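Local coordinates for phospho-2-dehydro-3-deoxyheptonate aldolase (Francisella tularensis, PDB 3TQK), which probably catalyses the condensation of phosphoenolpyruvate with D-erythrose 4-phosphate to give 3-deoxy-D-arabino-heptulosonate 7-phosphate, the first step of chorismate biosynthesis, at residues Val228-Gly233 against Glu242-Cys247; Glu285-Ser290 against Glu339-Arg344. All coordinates share one frame; numbering follows the deposited sequence.

Contact 1 (Val228-Gly233 against Glu242-Cys247)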
loop_
_atom_site.group_PDB
_atom_site.type_symbol
_atom_site.label_atom_id
_atom_site.label_comp_id
_atom_site.label_asym_id
_atom_site.label_seq_id
_atom_site.Cartn_x
_atom_site.Cartn_y
_atom_site.Cartn_z
ATOM N N VAL A 228 -6.762 -2.292 -16.119
ATOM C CA VAL A 228 -7.296 -1.208 -15.313
ATOM C C VAL A 228 -8.775 -1.435 -15.015
ATOM O O VAL A 228 -9.518 -1.988 -15.847
ATOM C CB VAL A 228 -7.130 0.146 -16.043
ATOM C CG1 VAL A 228 -7.787 1.277 -15.272
ATOM C CG2 VAL A 228 -5.662 0.429 -16.255
ATOM N N ILE A 229 -9.177 -1.034 -13.810
ATOM C CA ILE A 229 -10.577 -0.900 -13.436
ATOM C C ILE A 229 -10.834 0.575 -13.219
ATOM O O ILE A 229 -10.146 1.197 -12.417
ATOM C CB ILE A 229 -10.899 -1.622 -12.113
ATOM C CG1 ILE A 229 -10.534 -3.104 -12.197
ATOM C CG2 ILE A 229 -12.391 -1.430 -11.746
ATOM C CD1 ILE A 229 -10.399 -3.776 -10.851
ATOM N N LEU A 230 -11.820 1.130 -13.914
ATOM C CA LEU A 230 -12.211 2.534 -13.731
ATOM C C LEU A 230 -13.355 2.593 -12.713
ATOM O O LEU A 230 -14.368 1.935 -12.886
ATOM C CB LEU A 230 -12.634 3.164 -15.057
ATOM C CG LEU A 230 -11.573 3.247 -16.166
ATOM C CD1 LEU A 230 -12.204 3.688 -17.486
ATOM C CD2 LEU A 230 -10.422 4.174 -15.773
ATOM N N ARG A 231 -13.188 3.393 -11.665
ATOM C CA ARG A 231 -14.104 3.389 -10.516
ATOM C C ARG A 231 -14.341 4.767 -9.909
ATOM O O ARG A 231 -14.740 4.871 -8.754
ATOM C CB ARG A 231 -13.585 2.429 -9.425
ATOM C CG ARG A 231 -12.119 2.597 -9.058
ATOM C CD ARG A 231 -11.820 3.809 -8.173
ATOM N NE ARG A 231 -12.364 3.659 -6.822
ATOM C CZ ARG A 231 -12.517 4.648 -5.946
ATOM N NH1 ARG A 231 -12.185 5.896 -6.250
ATOM N NH2 ARG A 231 -13.012 4.381 -4.745
ATOM N N GLY A 232 -14.100 5.815 -10.679
ATOM C CA GLY A 232 -14.310 7.176 -10.199
ATOM C C GLY A 232 -13.282 7.638 -9.185
ATOM O O GLY A 232 -12.188 7.078 -9.089
ATOM N N GLY A 233 -13.641 8.668 -8.426
ATOM C CA GLY A 233 -12.735 9.275 -7.444
ATOM C C GLY A 233 -12.986 10.765 -7.337
ATOM O O GLY A 233 -13.953 11.259 -7.896
ATOM N N GLU A 242 -15.132 9.408 -23.246
ATOM C CA GLU A 242 -13.970 10.296 -23.095
ATOM C C GLU A 242 -12.895 9.647 -22.209
ATOM O O GLU A 242 -11.725 9.561 -22.590
ATOM C CB GLU A 242 -14.437 11.644 -22.495
ATOM C CG GLU A 242 -13.346 12.714 -22.252
ATOM C CD GLU A 242 -13.577 13.573 -20.970
ATOM O OE1 GLU A 242 -14.570 14.351 -20.925
ATOM O OE2 GLU A 242 -12.739 13.473 -20.021
ATOM N N HIS A 243 -13.314 9.170 -21.040
ATOM C CA HIS A 243 -12.416 8.587 -20.043
ATOM C C HIS A 243 -11.862 7.222 -20.480
ATOM O O HIS A 243 -10.710 6.869 -20.175
ATOM C CB HIS A 243 -13.150 8.450 -18.698
ATOM C CG HIS A 243 -13.406 9.756 -18.012
ATOM N ND1 HIS A 243 -14.617 10.415 -18.084
ATOM C CD2 HIS A 243 -12.595 10.538 -17.259
ATOM C CE1 HIS A 243 -14.539 11.545 -17.404
ATOM N NE2 HIS A 243 -13.322 11.643 -16.892
ATOM N N VAL A 244 -12.680 6.451 -21.182
ATOM C CA VAL A 244 -12.250 5.141 -21.651
ATOM C C VAL A 244 -11.187 5.273 -22.743
ATOM O O VAL A 244 -10.179 4.573 -22.694
ATOM C CB VAL A 244 -13.441 4.289 -22.138
ATOM C CG1 VAL A 244 -12.950 2.976 -22.723
ATOM C CG2 VAL A 244 -14.413 4.044 -20.980
ATOM N N ASP A 245 -11.405 6.171 -23.704
ATOM C CA ASP A 245 -10.408 6.479 -24.750
ATOM C C ASP A 245 -9.074 6.905 -24.139
ATOM O O ASP A 245 -8.021 6.482 -24.609
ATOM C CB ASP A 245 -10.881 7.609 -25.699
ATOM C CG ASP A 245 -11.997 7.184 -26.648
ATOM O OD1 ASP A 245 -12.226 5.979 -26.843
ATOM O OD2 ASP A 245 -12.650 8.082 -27.218
ATOM N N ASP A 246 -9.124 7.753 -23.108
ATOM C CA ASP A 246 -7.917 8.257 -22.442
ATOM C C ASP A 246 -7.149 7.123 -21.795
ATOM O O ASP A 246 -5.916 7.060 -21.884
ATOM C CB ASP A 246 -8.283 9.291 -21.374
ATOM C CG ASP A 246 -7.073 9.761 -20.558
ATOM O OD1 ASP A 246 -6.366 10.689 -20.995
ATOM O OD2 ASP A 246 -6.837 9.213 -19.466
ATOM N N CYS A 247 -7.885 6.236 -21.129
ATOM C CA CYS A 247 -7.283 5.083 -20.472
ATOM C C CYS A 247 -6.593 4.188 -21.502
ATOM O O CYS A 247 -5.438 3.783 -21.307
ATOM C CB CYS A 247 -8.343 4.290 -19.693
ATOM S SG CYS A 247 -7.680 2.930 -18.721
#
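The thiol sulfur of Cys-247 sits against Val-228: its SG lies 3.8 Å from Val-228 CG1, with Val-228 CB and CG2 only slightly farther off. Three carbons of the valine at similar range mean that the sulfur rests on the branched end of that side chain rather than on one methyl tip. The same Cys-247 SG is 4.2 Å from Leu-230 CD2, and thus bridges two residues that alternate along the strand and point to the same side. The other methyl of Leu-230, CD1, reaches Val-244 CG2 at 4.1 Å, so the leucine fork spans one turn of the helix, from Val-244 to Cys-247. The cysteine reaches across because its SG extends trans to the backbone N (chi1 -175°). No hydrogen bond joins the two segments; the contact is apolar and mostly buried, and 169 Å² is buried, both sides summed. His-243 borders it, and its ND1 is held by Ser-240. The axes of strand 228-230 and helix 242-247 run nearly antiparallel, at 162°, and approach to 10.7 Å, a separation filled by these side chains. This is the strand-to-helix half of a beta-alpha-beta unit of the TIM barrel: helix 241-253 covers strand 226-230 and leads to strand 260-263, whose Val-260 and Ile-262 touch Cys-247 and Val-244, while Val-228 also meets Ala-193 and Val-194 of helix 191-200.

Contact 2 (Glu285-Ser290 against Glu339-Arg344)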
loop_
_atom_site.group_PDB
_atom_site.type_symbol
_atom_site.label_atom_id
_atom_site.label_comp_id
_atom_site.label_asym_id
_atom_site.label_seq_id
_atom_site.Cartn_x
_atom_site.Cartn_y
_atom_site.Cartn_z
ATOM N N GLU A 285 -24.187 1.265 -24.128
ATOM C CA GLU A 285 -24.151 2.015 -25.385
ATOM C C GLU A 285 -22.738 1.985 -25.958
ATOM O O GLU A 285 -22.565 1.824 -27.171
ATOM C CB GLU A 285 -24.644 3.462 -25.195
ATOM C CG GLU A 285 -24.529 4.368 -26.437
ATOM C CD GLU A 285 -25.554 4.076 -27.549
ATOM O OE1 GLU A 285 -26.431 3.191 -27.386
ATOM O OE2 GLU A 285 -25.483 4.763 -28.596
ATOM N N GLN A 286 -21.736 2.130 -25.090
ATOM C CA GLN A 286 -20.343 2.094 -25.527
ATOM C C GLN A 286 -19.961 0.712 -26.035
ATOM O O GLN A 286 -19.330 0.588 -27.082
ATOM C CB GLN A 286 -19.393 2.494 -24.401
ATOM C CG GLN A 286 -19.330 3.975 -24.116
ATOM C CD GLN A 286 -18.335 4.282 -23.016
ATOM O OE1 GLN A 286 -17.131 4.119 -23.198
ATOM N NE2 GLN A 286 -18.834 4.704 -21.860
ATOM N N ILE A 287 -20.342 -0.318 -25.282
ATOM C CA ILE A 287 -20.054 -1.711 -25.637
ATOM C C ILE A 287 -20.556 -2.077 -27.033
ATOM O O ILE A 287 -19.934 -2.875 -27.740
ATOM C CB ILE A 287 -20.654 -2.671 -24.592
ATOM C CG1 ILE A 287 -19.797 -2.638 -23.316
ATOM C CG2 ILE A 287 -20.736 -4.092 -25.141
ATOM C CD1 ILE A 287 -20.434 -3.283 -22.113
ATOM N N LYS A 288 -21.669 -1.468 -27.435
ATOM C CA LYS A 288 -22.247 -1.713 -28.750
ATOM C C LYS A 288 -21.363 -1.268 -29.920
ATOM O O LYS A 288 -21.422 -1.865 -30.996
ATOM C CB LYS A 288 -23.618 -1.038 -28.838
ATOM C CG LYS A 288 -24.714 -1.877 -28.221
ATOM C CD LYS A 288 -25.678 -1.110 -27.324
ATOM C CE LYS A 288 -26.857 -0.538 -28.038
ATOM N NZ LYS A 288 -28.005 -0.472 -27.097
ATOM N N HIS A 289 -20.537 -0.246 -29.714
ATOM C CA HIS A 289 -19.797 0.382 -30.820
ATOM C C HIS A 289 -18.265 0.315 -30.715
ATOM O O HIS A 289 -17.555 0.822 -31.589
ATOM C CB HIS A 289 -20.256 1.834 -30.960
ATOM C CG HIS A 289 -21.687 1.966 -31.386
ATOM N ND1 HIS A 289 -22.648 2.562 -30.596
ATOM C CD2 HIS A 289 -22.323 1.561 -32.512
ATOM C CE1 HIS A 289 -23.811 2.531 -31.226
ATOM N NE2 HIS A 289 -23.642 1.926 -32.389
ATOM N N SER A 290 -17.764 -0.323 -29.662
ATOM C CA SER A 290 -16.337 -0.437 -29.420
ATOM C C SER A 290 -16.065 -1.667 -28.547
ATOM O O SER A 290 -16.874 -2.019 -27.694
ATOM C CB SER A 290 -15.834 0.836 -28.740
ATOM O OG SER A 290 -14.520 0.689 -28.242
ATOM N N GLU A 339 -27.736 -7.745 -24.264
ATOM C CA GLU A 339 -28.203 -7.056 -25.464
ATOM C C GLU A 339 -27.073 -6.238 -26.076
ATOM O O GLU A 339 -26.882 -6.256 -27.289
ATOM C CB GLU A 339 -29.396 -6.138 -25.178
ATOM C CG GLU A 339 -30.148 -5.768 -26.460
ATOM C CD GLU A 339 -31.218 -4.697 -26.278
ATOM O OE1 GLU A 339 -31.209 -3.961 -25.261
ATOM O OE2 GLU A 339 -32.081 -4.589 -27.176
ATOM N N ALA A 340 -26.342 -5.513 -25.231
ATOM C CA ALA A 340 -25.185 -4.740 -25.666
ATOM C C ALA A 340 -24.215 -5.588 -26.483
ATOM O O ALA A 340 -23.735 -5.143 -27.522
ATOM C CB ALA A 340 -24.464 -4.142 -24.464
ATOM N N VAL A 341 -23.927 -6.798 -26.006
ATOM C CA VAL A 341 -23.013 -7.702 -26.696
ATOM C C VAL A 341 -23.623 -8.192 -28.013
ATOM O O VAL A 341 -22.940 -8.224 -29.042
ATOM C CB VAL A 341 -22.614 -8.903 -25.813
ATOM C CG1 VAL A 341 -21.826 -9.946 -26.621
ATOM C CG2 VAL A 341 -21.794 -8.430 -24.621
ATOM N N GLN A 342 -24.903 -8.546 -28.000
ATOM C CA GLN A 342 -25.552 -9.017 -29.232
ATOM C C GLN A 342 -25.449 -7.974 -30.361
ATOM O O GLN A 342 -25.142 -8.319 -31.504
ATOM C CB GLN A 342 -27.005 -9.419 -28.969
ATOM C CG GLN A 342 -27.126 -10.681 -28.114
ATOM C CD GLN A 342 -28.463 -10.808 -27.408
ATOM O OE1 GLN A 342 -29.446 -10.205 -27.813
ATOM N NE2 GLN A 342 -28.502 -11.600 -26.349
ATOM N N VAL A 343 -25.663 -6.704 -30.022
ATOM C CA VAL A 343 -25.568 -5.620 -30.993
ATOM C C VAL A 343 -24.116 -5.360 -31.385
ATOM O O VAL A 343 -23.817 -4.990 -32.526
ATOM C CB VAL A 343 -26.215 -4.329 -30.448
ATOM C CG1 VAL A 343 -25.933 -3.140 -31.365
ATOM C CG2 VAL A 343 -27.721 -4.522 -30.287
ATOM N N ARG A 344 -23.207 -5.561 -30.438
ATOM C CA ARG A 344 -21.792 -5.439 -30.728
ATOM C C ARG A 344 -21.404 -6.372 -31.877
ATOM O O ARG A 344 -20.655 -5.973 -32.761
ATOM C CB ARG A 344 -20.953 -5.749 -29.488
ATOM C CG ARG A 344 -19.482 -5.587 -29.696
ATOM C CD ARG A 344 -18.709 -6.135 -28.533
ATOM N NE ARG A 344 -18.272 -5.100 -27.606
ATOM C CZ ARG A 344 -17.588 -5.336 -26.496
ATOM N NH1 ARG A 344 -17.275 -6.578 -26.148
ATOM N NH2 ARG A 344 -17.216 -4.318 -25.721
#
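Arg-344 leaves its helix with CG trans to the backbone N and then bends at chi3 (-100°), which carries the guanidinium to the carbonyls of Ile-287 and Ser-290. Arg-344 NE donates to Ile-287 O at 2.8 Å, the N-H...O angle being 142°. A weak bond runs from Arg-344 NH2 to Ser-290 O at 3.0 Å, and a longer, likewise weak one from Arg-344 NE to the same oxygen. Ile-287 CG2 lies 3.3 Å above the guanidinium plane of Arg-344, so the methyl sits over one face near its rim, while carbonyl oxygens accept from the N-H groups. NH2 has a further acceptor in Ile-293 O and NH1 one in Asp-49 O; the guanidinium therefore links main-chain oxygens of two regions, Ile-287 to Ile-293 and Asp-49. The same Ile-287 CG2 also packs on Ala-340 CB at 3.8 Å. Lys-288 lays its aliphatic chain across the neighbouring helix: Lys-288 CG is 3.5 Å from Ala-340 O and 3.6 Å from Val-343 CG1. Lys-288 NZ makes a long salt bridge, 4.0 Å, to Glu-285 OE1. The axes of helix 285-289 and helix 339-344 approach to 7.7 Å at 23°, a close pairing in keeping with the small Ala-340 at the interface. Two outer helices of the TIM barrel, 276-289 and the C-terminal 327-344, thus pack side by side, with strand 293-299 between them in sequence. Val-51 of strand 51-56 touches Ile-287, Val-341 and Arg-344, so the strand meets both helices from the barrel side, and helix 241-253 meets helix 276-289 where Gln-286 touches Lys-241 and Val-244.

In the fold
The two contacts follow one another along the chain, and their centres are 18 Å apart. They meet directly where Val-244 CG2 of contact 1 packs on Gln-286 OE1 of contact 2 at 3.5 Å, so helix 241-253 is the shared neighbour: it covers strand 226-230 in contact 1 and lies beside helix 276-289, which contact 2 pairs with helix 327-344. Contact 1 thus joins a barrel strand to its covering helix, and contact 2 joins two helices of the outer layer. The manganese site of Cys-58, His-266, Glu-299 and Asp-322 is closer to contact 1, the Leu-230 side chain being about 10 Å from that of His-266; contact 2 lies away from it.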